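Local coordinates for ESX-5 secretion-associated protein EspG5 (Mycobacterium marinum, PDB 6VJ5), which acts as a cytoplasmic chaperone for its cognate PE/PPE proteins, prevents aggregation of PE/PPE dimers and is required for secretion of LipY and PE31/PPE18, at residues 73-76 and 77-80; 19-23 and 24-28. All blocks are in the same frame, centred on the assembly; numbering follows the deposited sequence.

Overall arrangement
Interaction 1 is the last turns of helix 69-79, and interaction 2 is the end of helix 14-23 with the loop that leaves it; both are local, and their centres are about 10 Å apart. In interaction 1 Arg74, Met75, Val77 and Leu78 are buried and Ala80 exposed; Val77 and Leu78 pack on strands 115-123 and 126-133, Met75 on helix 14-23 and its loop. In interaction 2 Leu20, Gln21, Ala22 and Ile26 are buried, whereas Asp25, Arg27 and His28 are exposed, the loop reaching another protein chain at His28. The first is mostly regular helix bonding with apolar side chains, the second a Schellman ending. They touch directly, Ala79 CB lying 3.4 Å from Ile26 CG2.

Interaction 1 of 2, residues 73-76 and 77-80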
ATOM      1  N   ALA C  73      11.953  19.853 -11.478  1.00 69.76           N
ATOM      2  CA  ALA C  73      11.251  21.076 -11.108  1.00 70.07           C
ATOM      3  C   ALA C  73       9.770  20.982 -11.456  1.00 76.69           C
ATOM      4  O   ALA C  73       8.916  21.425 -10.680  1.00 72.69           O
ATOM      5  CB  ALA C  73      11.891  22.279 -11.798  1.00 72.29           C
ATOM      6  N   ARG C  74       9.447  20.398 -12.613  1.00 74.98           N
ATOM      7  CA  ARG C  74       8.047  20.256 -13.001  1.00 77.68           C
ATOM      8  C   ARG C  74       7.312  19.299 -12.072  1.00 75.23           C
ATOM      9  O   ARG C  74       6.161  19.554 -11.698  1.00 69.69           O
ATOM     10  CB  ARG C  74       7.953  19.778 -14.450  1.00 61.30           C
ATOM     11  CG  ARG C  74       8.816  20.577 -15.417  1.00 67.65           C
ATOM     12  CD  ARG C  74       8.425  20.340 -16.868  1.00 72.23           C
ATOM     13  NE  ARG C  74       9.148  21.239 -17.766  1.00 78.52           N
ATOM     14  CZ  ARG C  74      10.324  20.959 -18.317  1.00 73.31           C
ATOM     15  NH1 ARG C  74      10.917  19.799 -18.075  1.00 73.58           N
ATOM     16  NH2 ARG C  74      10.908  21.840 -19.117  1.00 89.26           N
ATOM     17  N   MET C  75       7.958  18.195 -11.687  1.00 70.55           N
ATOM     18  CA  MET C  75       7.324  17.243 -10.782  1.00 55.49           C
ATOM     19  C   MET C  75       7.014  17.874  -9.434  1.00 67.19           C
ATOM     20  O   MET C  75       6.037  17.494  -8.778  1.00 66.90           O
ATOM     21  CB  MET C  75       8.228  16.029 -10.584  1.00 56.74           C
ATOM     22  CG  MET C  75       8.625  15.345 -11.868  1.00 67.12           C
ATOM     23  SD  MET C  75       7.191  14.626 -12.678  1.00 74.20           S
ATOM     24  CE  MET C  75       6.932  13.171 -11.661  1.00 68.54           C
ATOM     25  N   ARG C  76       7.840  18.825  -8.997  1.00 73.96           N
ATOM     26  CA  ARG C  76       7.599  19.473  -7.713  1.00 71.97           C
ATOM     27  C   ARG C  76       6.374  20.372  -7.766  1.00 71.13           C
ATOM     28  O   ARG C  76       5.731  20.600  -6.736  1.00 71.79           O
ATOM     29  CB  ARG C  76       8.831  20.271  -7.299  1.00 76.69           C
ATOM     30  CG  ARG C  76      10.065  19.410  -7.089  1.00 89.50           C
ATOM     31  CD  ARG C  76      10.240  19.059  -5.627  1.00101.58           C
ATOM     32  NE  ARG C  76      11.132  17.918  -5.430  1.00101.44           N
ATOM     33  CZ  ARG C  76      12.441  17.936  -5.661  1.00 92.83           C
ATOM     34  NH1 ARG C  76      13.024  19.037  -6.119  1.00 85.55           N
ATOM     35  NH2 ARG C  76      13.164  16.846  -5.445  1.00 84.44           N
ATOM     36  N   VAL C  77       6.040  20.897  -8.945  1.00 70.10           N
ATOM     37  CA  VAL C  77       4.802  21.653  -9.085  1.00 77.83           C
ATOM     38  C   VAL C  77       3.605  20.727  -8.903  1.00 75.27           C
ATOM     39  O   VAL C  77       2.700  21.001  -8.106  1.00 70.73           O
ATOM     40  CB  VAL C  77       4.763  22.368 -10.448  1.00 76.84           C
ATOM     41  CG1 VAL C  77       3.620  23.371 -10.494  1.00 68.76           C
ATOM     42  CG2 VAL C  77       6.094  23.061 -10.729  1.00 77.96           C
ATOM     43  N   LEU C  78       3.595  19.606  -9.631  1.00 71.30           N
ATOM     44  CA  LEU C  78       2.535  18.616  -9.465  1.00 73.81           C
ATOM     45  C   LEU C  78       2.465  18.132  -8.021  1.00 66.41           C
ATOM     46  O   LEU C  78       1.378  17.868  -7.490  1.00 63.40           O
ATOM     47  CB  LEU C  78       2.769  17.436 -10.412  1.00 66.23           C
ATOM     48  CG  LEU C  78       3.015  17.751 -11.888  1.00 64.63           C
ATOM     49  CD1 LEU C  78       3.578  16.540 -12.623  1.00 63.43           C
ATOM     50  CD2 LEU C  78       1.734  18.223 -12.565  1.00 65.70           C
ATOM     51  N   ALA C  79       3.622  18.029  -7.360  1.00 65.48           N
ATOM     52  CA  ALA C  79       3.679  17.432  -6.030  1.00 66.45           C
ATOM     53  C   ALA C  79       3.082  18.336  -4.958  1.00 64.07           C
ATOM     54  O   ALA C  79       2.524  17.837  -3.975  1.00 57.47           O
ATOM     55  CB  ALA C  79       5.126  17.092  -5.674  1.00 72.21           C
ATOM     56  N   ALA C  80       3.191  19.657  -5.110  1.00 67.95           N
ATOM     57  CA  ALA C  80       2.697  20.596  -4.100  1.00 78.52           C
ATOM     58  C   ALA C  80       2.236  21.874  -4.782  1.00 76.16           C
ATOM     59  O   ALA C  80       2.814  22.951  -4.588  1.00 77.60           O
ATOM     60  CB  ALA C  80       3.774  20.888  -3.056  1.00 85.09           C
TER
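Met75 and Leu78, one helical turn apart, make the apolar side-chain contact: Met75 SD lies 4.1 Å from Leu78 CD1, the two chains crossing obliquely. The bend at chi2 (-65°) sets SD here, and chi3 then directs CE, which packs on Leu20. Phe17 of helix 14-23 touches both side chains.

The second kind of contact is aliphatic carbon against backbone oxygen. Val77 has CG1 anti to its backbone N, chi1 -169°, which leaves CG2 beside that N and 3.3 Å from Ala73 O. Ala79 CB sits equally near Met75 O, at 3.3 Å, and Leu78 CG approaches Arg74 O at 3.6 Å.

Backbone bonding makes the third group. Leu78 N to Arg74 O is long at 3.3 Å but nearly straight and in the carbonyl plane. Ala79 N to Met75 O is shorter, 2.9 Å, and more bent. Ala80 N donates to Arg76 O from above the carbonyl plane, 37° out of it. Val77 N has only weak bonds, divided between Ala73 O and Arg74 O.

Arg74 NE forms a salt bridge with Asp141, while Val77 and Leu78 lie on strands 115-123 and 126-133. Ala80 is the first residue to leave helical backbone angles, so the arrangement is the C-terminal turn of an alpha-helix packed on an antiparallel sheet.

Interaction 2 of 2, residues 19-23 and 24-28; sequences MLQAL and LDIRH
Gln21 and Ile26 meet across the end of helix 14-23, with their side chains crossing at about a right angle. Starting at its root, Gln21 CB lies 3.4 Å from Ile26 O and 4.1 Å from Ile26 CB. CG, set beside the backbone N by a chi1 of -69°, continues past the same carbonyl at 4.0 Å. An extended chi2 then carries the amide along the outgoing chain, where NE2 comes to 4.0 Å from Arg27 O, too far for a hydrogen bond. The glutamine thus lies along the backbone of the departing loop, and its side chain also touches Val29.

The turn that ends the helix is a Schellman motif, with Asp25 as the C-prime residue at positive phi (50°). Its outer bond, Ile26 N to Gln21 O, is short at 2.7 Å and almost straight, whereas the inner one, Asp25 N to Ala22 O, is 3.1 Å long and comes from well above the carbonyl plane, 69° out of it. Leu24 N makes weak bonds to Leu20 O and Gln21 O.

Leu24, the first residue beyond the helix, folds back over its last turn. Its CD1 is 3.2 Å from Leu20 O, and the same methyl lies 4.5 Å from Leu20 CB. Helix 69-79 packs against this side, Leu24 touching Ala72 and the guanidinium end of Arg76, and Ile26 touching Ala79. Further along the loop Arg27 has backbone hydrogen bonding with Tyr38, and His28 packs on a polar side chain of another protein chain.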
ATOM      1  N   MET C  19       8.256   5.859 -10.484  1.00 61.75           N
ATOM      2  CA  MET C  19       9.650   5.843 -10.057  1.00 71.59           C
ATOM      3  C   MET C  19      10.178   7.257  -9.854  1.00 62.79           C
ATOM      4  O   MET C  19      10.865   7.529  -8.863  1.00 59.50           O
ATOM      5  CB  MET C  19      10.487   5.081 -11.077  1.00 64.26           C
ATOM      6  CG  MET C  19       9.862   3.744 -11.440  1.00 79.24           C
ATOM      7  SD  MET C  19      11.034   2.484 -11.956  1.00 87.85           S
ATOM      8  CE  MET C  19      11.807   3.313 -13.341  1.00 90.37           C
ATOM      9  N   LEU C  20       9.863   8.174 -10.769  1.00 55.15           N
ATOM     10  CA  LEU C  20      10.260   9.563 -10.569  1.00 66.35           C
ATOM     11  C   LEU C  20       9.724  10.089  -9.247  1.00 66.24           C
ATOM     12  O   LEU C  20      10.437  10.773  -8.503  1.00 68.27           O
ATOM     13  CB  LEU C  20       9.765  10.422 -11.728  1.00 62.66           C
ATOM     14  CG  LEU C  20      10.189   9.908 -13.104  1.00 66.38           C
ATOM     15  CD1 LEU C  20       9.507  10.691 -14.207  1.00 69.05           C
ATOM     16  CD2 LEU C  20      11.702   9.979 -13.251  1.00 68.44           C
ATOM     17  N   GLN C  21       8.469   9.769  -8.931  1.00 70.01           N
ATOM     18  CA  GLN C  21       7.931  10.127  -7.626  1.00 76.75           C
ATOM     19  C   GLN C  21       8.790   9.561  -6.507  1.00 65.84           C
ATOM     20  O   GLN C  21       9.039  10.235  -5.502  1.00 60.71           O
ATOM     21  CB  GLN C  21       6.499   9.620  -7.490  1.00 72.93           C
ATOM     22  CG  GLN C  21       5.503  10.329  -8.366  1.00 75.00           C
ATOM     23  CD  GLN C  21       4.129   9.718  -8.261  1.00 81.30           C
ATOM     24  OE1 GLN C  21       3.912   8.584  -8.683  1.00 89.04           O
ATOM     25  NE2 GLN C  21       3.192  10.461  -7.683  1.00 88.79           N
ATOM     26  N   ALA C  22       9.248   8.317  -6.664  1.00 65.42           N
ATOM     27  CA  ALA C  22      10.088   7.697  -5.647  1.00 68.22           C
ATOM     28  C   ALA C  22      11.447   8.382  -5.572  1.00 71.35           C
ATOM     29  O   ALA C  22      11.906   8.757  -4.487  1.00 69.64           O
ATOM     30  CB  ALA C  22      10.249   6.204  -5.941  1.00 61.73           C
ATOM     31  N   LEU C  23      12.103   8.568  -6.723  1.00 67.91           N
ATOM     32  CA  LEU C  23      13.409   9.218  -6.734  1.00 59.03           C
ATOM     33  C   LEU C  23      13.369  10.605  -6.105  1.00 60.79           C
ATOM     34  O   LEU C  23      14.398  11.081  -5.614  1.00 79.16           O
ATOM     35  CB  LEU C  23      13.941   9.330  -8.164  1.00 58.55           C
ATOM     36  CG  LEU C  23      14.186   8.016  -8.899  1.00 67.47           C
ATOM     37  CD1 LEU C  23      14.627   8.265 -10.337  1.00 69.75           C
ATOM     38  CD2 LEU C  23      15.225   7.174  -8.178  1.00 60.72           C
ATOM     39  N   LEU C  24      12.208  11.257  -6.109  1.00 55.93           N
ATOM     40  CA  LEU C  24      12.073  12.624  -5.623  1.00 58.27           C
ATOM     41  C   LEU C  24      11.170  12.719  -4.402  1.00 55.85           C
ATOM     42  O   LEU C  24      10.755  13.830  -4.038  1.00 55.64           O
ATOM     43  CB  LEU C  24      11.541  13.514  -6.751  1.00 67.97           C
ATOM     44  CG  LEU C  24      12.326  13.464  -8.066  1.00 70.73           C
ATOM     45  CD1 LEU C  24      11.401  13.769  -9.236  1.00 70.03           C
ATOM     46  CD2 LEU C  24      13.491  14.440  -8.045  1.00 85.12           C
ATOM     47  N   ASP C  25      10.856  11.587  -3.768  1.00 59.31           N
ATOM     48  CA  ASP C  25      10.052  11.541  -2.547  1.00 71.42           C
ATOM     49  C   ASP C  25       8.764  12.343  -2.704  1.00 72.64           C
ATOM     50  O   ASP C  25       8.441  13.219  -1.899  1.00 68.64           O
ATOM     51  CB  ASP C  25      10.860  12.028  -1.343  1.00 73.42           C
ATOM     52  CG  ASP C  25      10.106  11.878  -0.037  1.00 77.38           C
ATOM     53  OD1 ASP C  25       9.628  10.756   0.262  1.00 70.83           O
ATOM     54  OD2 ASP C  25       9.998  12.880   0.704  1.00 67.77           O
ATOM     55  N   ILE C  26       8.012  12.027  -3.754  1.00 78.29           N
ATOM     56  CA  ILE C  26       6.699  12.613  -3.999  1.00 76.57           C
ATOM     57  C   ILE C  26       5.660  11.542  -3.699  1.00 75.79           C
ATOM     58  O   ILE C  26       5.612  10.505  -4.373  1.00 73.35           O
ATOM     59  CB  ILE C  26       6.571  13.136  -5.437  1.00 74.99           C
ATOM     60  CG1 ILE C  26       7.601  14.245  -5.674  1.00 70.07           C
ATOM     61  CG2 ILE C  26       5.164  13.656  -5.690  1.00 72.81           C
ATOM     62  CD1 ILE C  26       8.065  14.372  -7.110  1.00 70.28           C
ATOM     63  N   ARG C  27       4.844  11.782  -2.671  1.00 74.26           N
ATOM     64  CA  ARG C  27       3.869  10.785  -2.245  1.00 71.53           C
ATOM     65  C   ARG C  27       2.730  10.672  -3.247  1.00 72.29           C
ATOM     66  O   ARG C  27       2.492   9.603  -3.822  1.00 63.21           O
ATOM     67  CB  ARG C  27       3.337  11.142  -0.855  1.00 77.87           C
ATOM     68  CG  ARG C  27       2.315  10.160  -0.305  1.00 97.09           C
ATOM     69  CD  ARG C  27       1.825  10.579   1.077  1.00101.11           C
ATOM     70  NE  ARG C  27       2.891  10.540   2.076  1.00106.27           N
ATOM     71  CZ  ARG C  27       2.745  10.920   3.342  1.00110.98           C
ATOM     72  NH1 ARG C  27       1.576  11.375   3.768  1.00109.61           N
ATOM     73  NH2 ARG C  27       3.771  10.846   4.181  1.00117.43           N
ATOM     74  N   HIS C  28       2.004  11.760  -3.464  1.00 77.19           N
ATOM     75  CA  HIS C  28       0.875  11.766  -4.377  1.00 75.94           C
ATOM     76  C   HIS C  28       0.945  12.989  -5.280  1.00 73.94           C
ATOM     77  O   HIS C  28       1.449  14.049  -4.898  1.00 70.17           O
ATOM     78  CB  HIS C  28      -0.481  11.732  -3.618  1.00 77.26           C
ATOM     79  CG  HIS C  28      -0.718  12.897  -2.702  1.00 82.18           C
ATOM     80  ND1 HIS C  28      -0.230  12.949  -1.412  1.00 89.25           N
ATOM     81  CD2 HIS C  28      -1.434  14.031  -2.878  1.00 81.34           C
ATOM     82  CE1 HIS C  28      -0.617  14.078  -0.843  1.00 86.35           C
ATOM     83  NE2 HIS C  28      -1.348  14.753  -1.712  1.00 80.89           N
TER